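Clavulanic acid biosynthesis oligopeptide binding protein 2 (Streptomyces clavuligerus, PDB 2WOL) is a family 5 solute-binding protein from the clavulanic acid biosynthetic pathway that probably binds oligopeptides, as its relatives in peptide transport do. Local coordinates at residues L63-M68 / P83-G88; Y101-G106 / H170-R175. All blocks are in the same frame, centred on the assembly; numbering follows the deposited sequence. Where two conformers were deposited one is given.

Contact 1. Residues L63-M68 / P83-G88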
loop_
_atom_site.group_PDB
_atom_site.type_symbol
_atom_site.label_atom_id
_atom_site.label_comp_id
_atom_site.label_asym_id
_atom_site.label_seq_id
_atom_site.Cartn_x
_atom_site.Cartn_y
_atom_site.Cartn_z
ATOM N N LEU A 63 -7.475 16.733 -0.475
ATOM C CA LEU A 63 -6.609 17.910 -0.580
ATOM C C LEU A 63 -6.123 18.221 -1.989
ATOM O O LEU A 63 -5.964 19.389 -2.348
ATOM C CB LEU A 63 -5.398 17.747 0.344
ATOM C CG LEU A 63 -5.655 17.746 1.851
ATOM C CD1 LEU A 63 -4.399 17.299 2.581
ATOM C CD2 LEU A 63 -6.102 19.120 2.323
ATOM N N ASN A 64 -5.856 17.190 -2.779
ATOM C CA ASN A 64 -5.264 17.400 -4.092
ATOM C C ASN A 64 -5.821 16.474 -5.143
ATOM O O ASN A 64 -5.960 15.271 -4.917
ATOM C CB ASN A 64 -3.742 17.265 -4.027
ATOM C CG ASN A 64 -3.084 18.443 -3.338
ATOM O OD1 ASN A 64 -3.097 19.565 -3.854
ATOM N ND2 ASN A 64 -2.518 18.201 -2.160
ATOM N N ARG A 65 -6.143 17.046 -6.295
ATOM C CA ARG A 65 -6.557 16.263 -7.441
ATOM C C ARG A 65 -5.333 15.800 -8.224
ATOM O O ARG A 65 -4.233 16.326 -8.047
ATOM C CB ARG A 65 -7.499 17.077 -8.324
ATOM C CG ARG A 65 -8.778 17.503 -7.619
ATOM C CD ARG A 65 -9.661 18.329 -8.532
ATOM N NE ARG A 65 -10.164 17.551 -9.658
ATOM C CZ ARG A 65 -11.045 18.003 -10.548
ATOM N NH1 ARG A 65 -11.521 19.237 -10.450
ATOM N NH2 ARG A 65 -11.449 17.220 -11.538
ATOM N N THR A 66 -5.536 14.805 -9.079
ATOM C CA THR A 66 -4.470 14.220 -9.884
ATOM C C THR A 66 -5.021 14.003 -11.292
ATOM O O THR A 66 -6.224 14.160 -11.510
ATOM C CB THR A 66 -3.987 12.884 -9.271
ATOM O OG1 THR A 66 -5.126 12.109 -8.877
ATOM C CG2 THR A 66 -3.124 13.131 -8.036
ATOM N N LEU A 67 -4.164 13.664 -12.251
ATOM C CA LEU A 67 -4.638 13.415 -13.618
ATOM C C LEU A 67 -5.685 12.311 -13.625
ATOM O O LEU A 67 -6.755 12.453 -14.239
ATOM C CB LEU A 67 -3.481 13.066 -14.558
ATOM C CG LEU A 67 -2.555 14.214 -14.967
ATOM C CD1 LEU A 67 -1.332 13.661 -15.673
ATOM C CD2 LEU A 67 -3.274 15.223 -15.856
ATOM N N MET A 68 -5.359 11.223 -12.930
ATOM C CA MET A 68 -6.234 10.068 -12.769
ATOM C C MET A 68 -6.461 9.863 -11.281
ATOM O O MET A 68 -5.626 10.249 -10.472
ATOM C CB MET A 68 -5.579 8.816 -13.354
ATOM C CG MET A 68 -5.164 8.948 -14.814
ATOM S SD MET A 68 -6.587 9.070 -15.923
ATOM C CE MET A 68 -7.300 7.433 -15.746
ATOM N N PRO A 83 -10.520 9.122 -14.992
ATOM C CA PRO A 83 -10.121 10.507 -15.245
ATOM C C PRO A 83 -10.509 11.424 -14.094
ATOM O O PRO A 83 -11.634 11.350 -13.594
ATOM C CB PRO A 83 -10.921 10.884 -16.500
ATOM C CG PRO A 83 -11.277 9.610 -17.137
ATOM C CD PRO A 83 -11.428 8.611 -16.035
ATOM N N ASP A 84 -9.569 12.263 -13.672
ATOM C CA ASP A 84 -9.813 13.241 -12.621
ATOM C C ASP A 84 -9.552 14.636 -13.189
ATOM O O ASP A 84 -10.478 15.284 -13.680
ATOM C CB ASP A 84 -8.952 12.925 -11.386
ATOM C CG ASP A 84 -9.171 13.898 -10.234
ATOM O OD1 ASP A 84 -10.085 14.750 -10.298
ATOM O OD2 ASP A 84 -8.413 13.801 -9.246
ATOM N N LEU A 85 -8.301 15.092 -13.154
ATOM C CA LEU A 85 -7.951 16.353 -13.812
ATOM C C LEU A 85 -7.909 16.183 -15.323
ATOM O O LEU A 85 -8.179 17.130 -16.061
ATOM C CB LEU A 85 -6.616 16.905 -13.304
ATOM C CG LEU A 85 -6.568 17.429 -11.869
ATOM C CD1 LEU A 85 -5.132 17.676 -11.464
ATOM C CD2 LEU A 85 -7.390 18.698 -11.703
ATOM N N ALA A 86 -7.562 14.981 -15.777
ATOM C CA ALA A 86 -7.578 14.656 -17.200
ATOM C C ALA A 86 -9.005 14.442 -17.686
ATOM O O ALA A 86 -9.874 14.017 -16.920
ATOM C CB ALA A 86 -6.733 13.424 -17.482
ATOM N N GLU A 87 -9.245 14.734 -18.959
ATOM C CA GLU A 87 -10.581 14.543 -19.529
ATOM C C GLU A 87 -10.855 13.079 -19.869
ATOM O O GLU A 87 -12.014 12.664 -19.953
ATOM C CB GLU A 87 -10.743 15.405 -20.784
ATOM C CG GLU A 87 -10.549 16.898 -20.544
ATOM C CD GLU A 87 -10.458 17.699 -21.830
ATOM O OE1 GLU A 87 -9.658 17.332 -22.720
ATOM O OE2 GLU A 87 -11.179 18.710 -21.943
ATOM N N GLY A 88 -9.788 12.306 -20.058
ATOM C CA GLY A 88 -9.888 10.876 -20.329
ATOM C C GLY A 88 -8.696 10.114 -19.774
ATOM O O GLY A 88 -7.726 10.729 -19.328
#

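Contact 2. Residues Y101-G106 / H170-R175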
loop_
_atom_site.group_PDB
_atom_site.type_symbol
_atom_site.label_atom_id
_atom_site.label_comp_id
_atom_site.label_asym_id
_atom_site.label_seq_id
_atom_site.Cartn_x
_atom_site.Cartn_y
_atom_site.Cartn_z
ATOM N N TYR A 101 -1.969 12.863 -21.744
ATOM C CA TYR A 101 -3.145 13.295 -20.989
ATOM C C TYR A 101 -3.555 14.692 -21.416
ATOM O O TYR A 101 -2.710 15.521 -21.777
ATOM C CB TYR A 101 -2.873 13.291 -19.476
ATOM C CG TYR A 101 -2.519 11.936 -18.911
ATOM C CD1 TYR A 101 -1.206 11.472 -18.950
ATOM C CD2 TYR A 101 -3.493 11.120 -18.333
ATOM C CE1 TYR A 101 -0.864 10.228 -18.436
ATOM C CE2 TYR A 101 -3.163 9.870 -17.812
ATOM C CZ TYR A 101 -1.844 9.433 -17.871
ATOM O OH TYR A 101 -1.480 8.201 -17.372
ATOM N N ARG A 102 -4.859 14.944 -21.361
ATOM C CA ARG A 102 -5.430 16.235 -21.725
ATOM C C ARG A 102 -6.183 16.784 -20.527
ATOM O O ARG A 102 -7.129 16.164 -20.040
ATOM C CB ARG A 102 -6.333 16.090 -22.956
ATOM C CG ARG A 102 -5.621 15.354 -24.082
ATOM C CD ARG A 102 -6.418 15.197 -25.368
ATOM N NE ARG A 102 -5.680 14.309 -26.264
ATOM C CZ ARG A 102 -4.642 14.678 -27.013
ATOM N NH1 ARG A 102 -4.222 15.938 -27.010
ATOM N NH2 ARG A 102 -4.024 13.786 -27.773
ATOM N N LEU A 103 -5.737 17.937 -20.043
ATOM C CA LEU A 103 -6.249 18.511 -18.806
ATOM C C LEU A 103 -7.538 19.292 -19.008
ATOM O O LEU A 103 -7.722 19.963 -20.031
ATOM C CB LEU A 103 -5.199 19.421 -18.166
ATOM C CG LEU A 103 -4.052 18.792 -17.374
ATOM C CD1 LEU A 103 -2.997 18.177 -18.291
ATOM C CD2 LEU A 103 -3.423 19.850 -16.475
ATOM N N ARG A 104 -8.428 19.204 -18.022
ATOM C CA ARG A 104 -9.611 20.062 -17.964
ATOM C C ARG A 104 -9.183 21.527 -17.889
ATOM O O ARG A 104 -8.179 21.857 -17.256
ATOM C CB ARG A 104 -10.476 19.709 -16.754
ATOM C CG ARG A 104 -11.144 18.350 -16.831
ATOM C CD ARG A 104 -11.742 17.986 -15.486
ATOM N NE ARG A 104 -12.604 16.812 -15.562
ATOM C CZ ARG A 104 -13.903 16.851 -15.853
ATOM N NH1 ARG A 104 -14.506 18.008 -16.096
ATOM N NH2 ARG A 104 -14.604 15.727 -15.894
ATOM N N ARG A 105 -9.947 22.395 -18.549
ATOM C CA ARG A 105 -9.606 23.812 -18.656
ATOM C C ARG A 105 -10.198 24.619 -17.506
ATOM O O ARG A 105 -11.224 24.245 -16.933
ATOM C CB ARG A 105 -10.117 24.390 -19.985
ATOM C CG ARG A 105 -10.156 23.416 -21.156
ATOM C CD ARG A 105 -8.968 23.574 -22.093
ATOM N NE ARG A 105 -9.157 22.801 -23.322
ATOM C CZ ARG A 105 -8.332 22.817 -24.368
ATOM N NH1 ARG A 105 -7.237 23.571 -24.356
ATOM N NH2 ARG A 105 -8.604 22.074 -25.434
ATOM N N GLY A 106 -9.543 25.727 -17.176
ATOM C CA GLY A 106 -10.070 26.698 -16.217
ATOM C C GLY A 106 -10.100 26.287 -14.756
ATOM O O GLY A 106 -10.778 26.927 -13.950
ATOM N N HIS A 170 -2.672 22.679 -21.435
ATOM C CA HIS A 170 -3.662 21.652 -21.111
ATOM C C HIS A 170 -3.316 20.273 -21.678
ATOM O O HIS A 170 -4.184 19.404 -21.795
ATOM C CB HIS A 170 -5.055 22.104 -21.559
ATOM C CG HIS A 170 -5.476 23.409 -20.961
ATOM N ND1 HIS A 170 -5.842 23.538 -19.638
ATOM C CD2 HIS A 170 -5.558 24.648 -21.498
ATOM C CE1 HIS A 170 -6.144 24.800 -19.389
ATOM N NE2 HIS A 170 -5.983 25.493 -20.501
ATOM N N THR A 171 -2.044 20.072 -22.009
ATOM C CA THR A 171 -1.580 18.801 -22.556
ATOM C C THR A 171 -0.250 18.409 -21.930
ATOM O O THR A 171 0.644 19.242 -21.772
ATOM C CB THR A 171 -1.430 18.862 -24.094
ATOM O OG1 THR A 171 -2.600 19.464 -24.663
ATOM C CG2 THR A 171 -1.244 17.470 -24.688
ATOM N N ILE A 172 -0.130 17.137 -21.567
ATOM C CA ILE A 172 1.121 16.609 -21.043
ATOM C C ILE A 172 1.423 15.243 -21.653
ATOM O O ILE A 172 0.530 14.392 -21.777
ATOM C CB ILE A 172 1.141 16.593 -19.480
ATOM C CG1 ILE A 172 2.558 16.315 -18.954
ATOM C CG2 ILE A 172 0.091 15.622 -18.903
ATOM C CD1 ILE A 172 2.771 16.731 -17.507
ATOM N N VAL A 173 2.676 15.058 -22.066
ATOM C CA VAL A 173 3.121 13.823 -22.712
ATOM C C VAL A 173 4.307 13.233 -21.954
ATOM O O VAL A 173 5.319 13.908 -21.756
ATOM C CB VAL A 173 3.532 14.065 -24.193
ATOM C CG1 VAL A 173 3.978 12.765 -24.852
ATOM C CG2 VAL A 173 2.383 14.692 -24.980
ATOM N N PHE A 174 4.173 11.977 -21.531
ATOM C CA PHE A 174 5.250 11.268 -20.842
ATOM C C PHE A 174 5.901 10.253 -21.782
ATOM O O PHE A 174 5.251 9.312 -22.240
ATOM C CB PHE A 174 4.714 10.551 -19.601
ATOM C CG PHE A 174 4.151 11.472 -18.557
ATOM C CD1 PHE A 174 2.791 11.781 -18.536
ATOM C CD2 PHE A 174 4.973 12.015 -17.572
ATOM C CE1 PHE A 174 2.264 12.628 -17.568
ATOM C CE2 PHE A 174 4.449 12.866 -16.596
ATOM C CZ PHE A 174 3.093 13.169 -16.592
ATOM N N ARG A 175 7.185 10.453 -22.067
ATOM C CA ARG A 175 7.942 9.541 -22.918
ATOM C C ARG A 175 8.805 8.647 -22.038
ATOM O O ARG A 175 9.877 9.052 -21.586
ATOM C CB ARG A 175 8.817 10.316 -23.906
ATOM C CG ARG A 175 8.059 11.165 -24.916
ATOM C CD ARG A 175 9.055 11.931 -25.768
ATOM N NE ARG A 175 8.446 12.614 -26.908
ATOM C CZ ARG A 175 9.126 13.351 -27.787
ATOM N NH1 ARG A 175 10.438 13.508 -27.658
ATOM N NH2 ARG A 175 8.492 13.936 -28.796
#

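Contact 1. Residues L63-M68 / P83-G88
Leu67 O receives two backbone N-H groups, from Asp84 and Ala86, while Thr66 O takes that of Leu85, and where 63-68 ends and 83-88 begins, Met68 and Pro83 form a single antiparallel non-hydrogen-bonded bridge, their side chains diverging. Among the side chains, Asp84, Arg65 and Leu85 bury the most surface. The arginine chain bends at chi3 (66°) and turns its guanidinium side-on to the carboxylate, the two planes 21° apart. Both NE and NH2 of Arg65 reach one oxygen, Asp84 OD1, with NE at 2.9 Å and NH2 at 3.1 Å, both coming from the same face of the carboxylate. A weak bond also runs from Arg65 NH2 to the Asp84 carbonyl, and Thr238 O is a further acceptor for NH2. The second oxygen, Asp84 OD2, receives Thr66 N at 3.1 Å in an almost straight bond that arrives from above the carboxylate plane; Arg242 forms a salt bridge to this same oxygen. Leu85 CD2 lies over one face of the guanidinium, toward its rim, 3.6 Å from Arg65 NE. At the other end the Met68 side chain curls back to set CE 3.7 Å from Pro83 N. Held between two arginines and a backbone amide, the buried carboxylate of Asp84 is probably ionised, and it ties side chain and main chain of the neighbouring loop together.

Contact 2. Residues Y101-G106 / H170-R175
His170 lies against the extended stretch Leu103 to Arg105 that follows strand 98-102, and Arg105 crosses its imidazole. The CD methylene of Arg105 sits over the centre of the ring, 3.7 Å from the centroid and 13° off the normal, a CH-pi contact. A bend at chi2 (-100°) folds the arginine chain over the ring, and the guanidinium then continues past it with its plane steeply inclined, so that His170 CD2 meets NH1 of Arg105 at the guanidinium edge, 3.5 Å away. His170 ND1, buried here, has no polar partner in the model. His170 O, in contrast, receives Leu103 N at 2.8 Å. From there the pairing runs on as the central part of a four-stranded antiparallel sheet in the order 91-93, 98-102, 171-175, 164-166: Tyr101 and Ile172 form a hydrogen-bonded pair, its two bonds nearly straight, and Arg102 and Thr171 the adjoining non-hydrogen-bonded pair. Tyr101 and Ile172 share one face of the sheet, where CB of Tyr101 packs on Ile172 CG2 at 3.8 Å. Further out, the Tyr101 side chain crosses that of Phe174 at about a right angle, bringing CD1 to 3.9 Å from CE1 of Phe174, at the edge of the phenylalanine ring. The tyrosine OH is hydrogen-bonded to Asp184. On this side Leu103 CD1 also reaches Ile172 CG2, and helix 117-127 packs on Ile172 and Phe174.

Following the chain from the N terminus, helix 54-63 leads into 63-68, and contact 1 closes a short loop of 14 residues when 83-88 returns to it. The chain then makes strands 91-93 and 98-102 and enters 101-106; contact 2 closes a much longer loop, which includes helices 117-127 and 140-144, when strand 171-175 pairs beside it. The two loops follow in series, neither nested nor crossed. They nevertheless join in space, their centres about 10 Å apart: Glu87 N to Arg102 O and Leu85 O to Arg104 N are probable hydrogen bonds, and Met68 packs on Tyr101. The loop after helix 54-63 is thereby tied, through 83-88, to the four-stranded sheet.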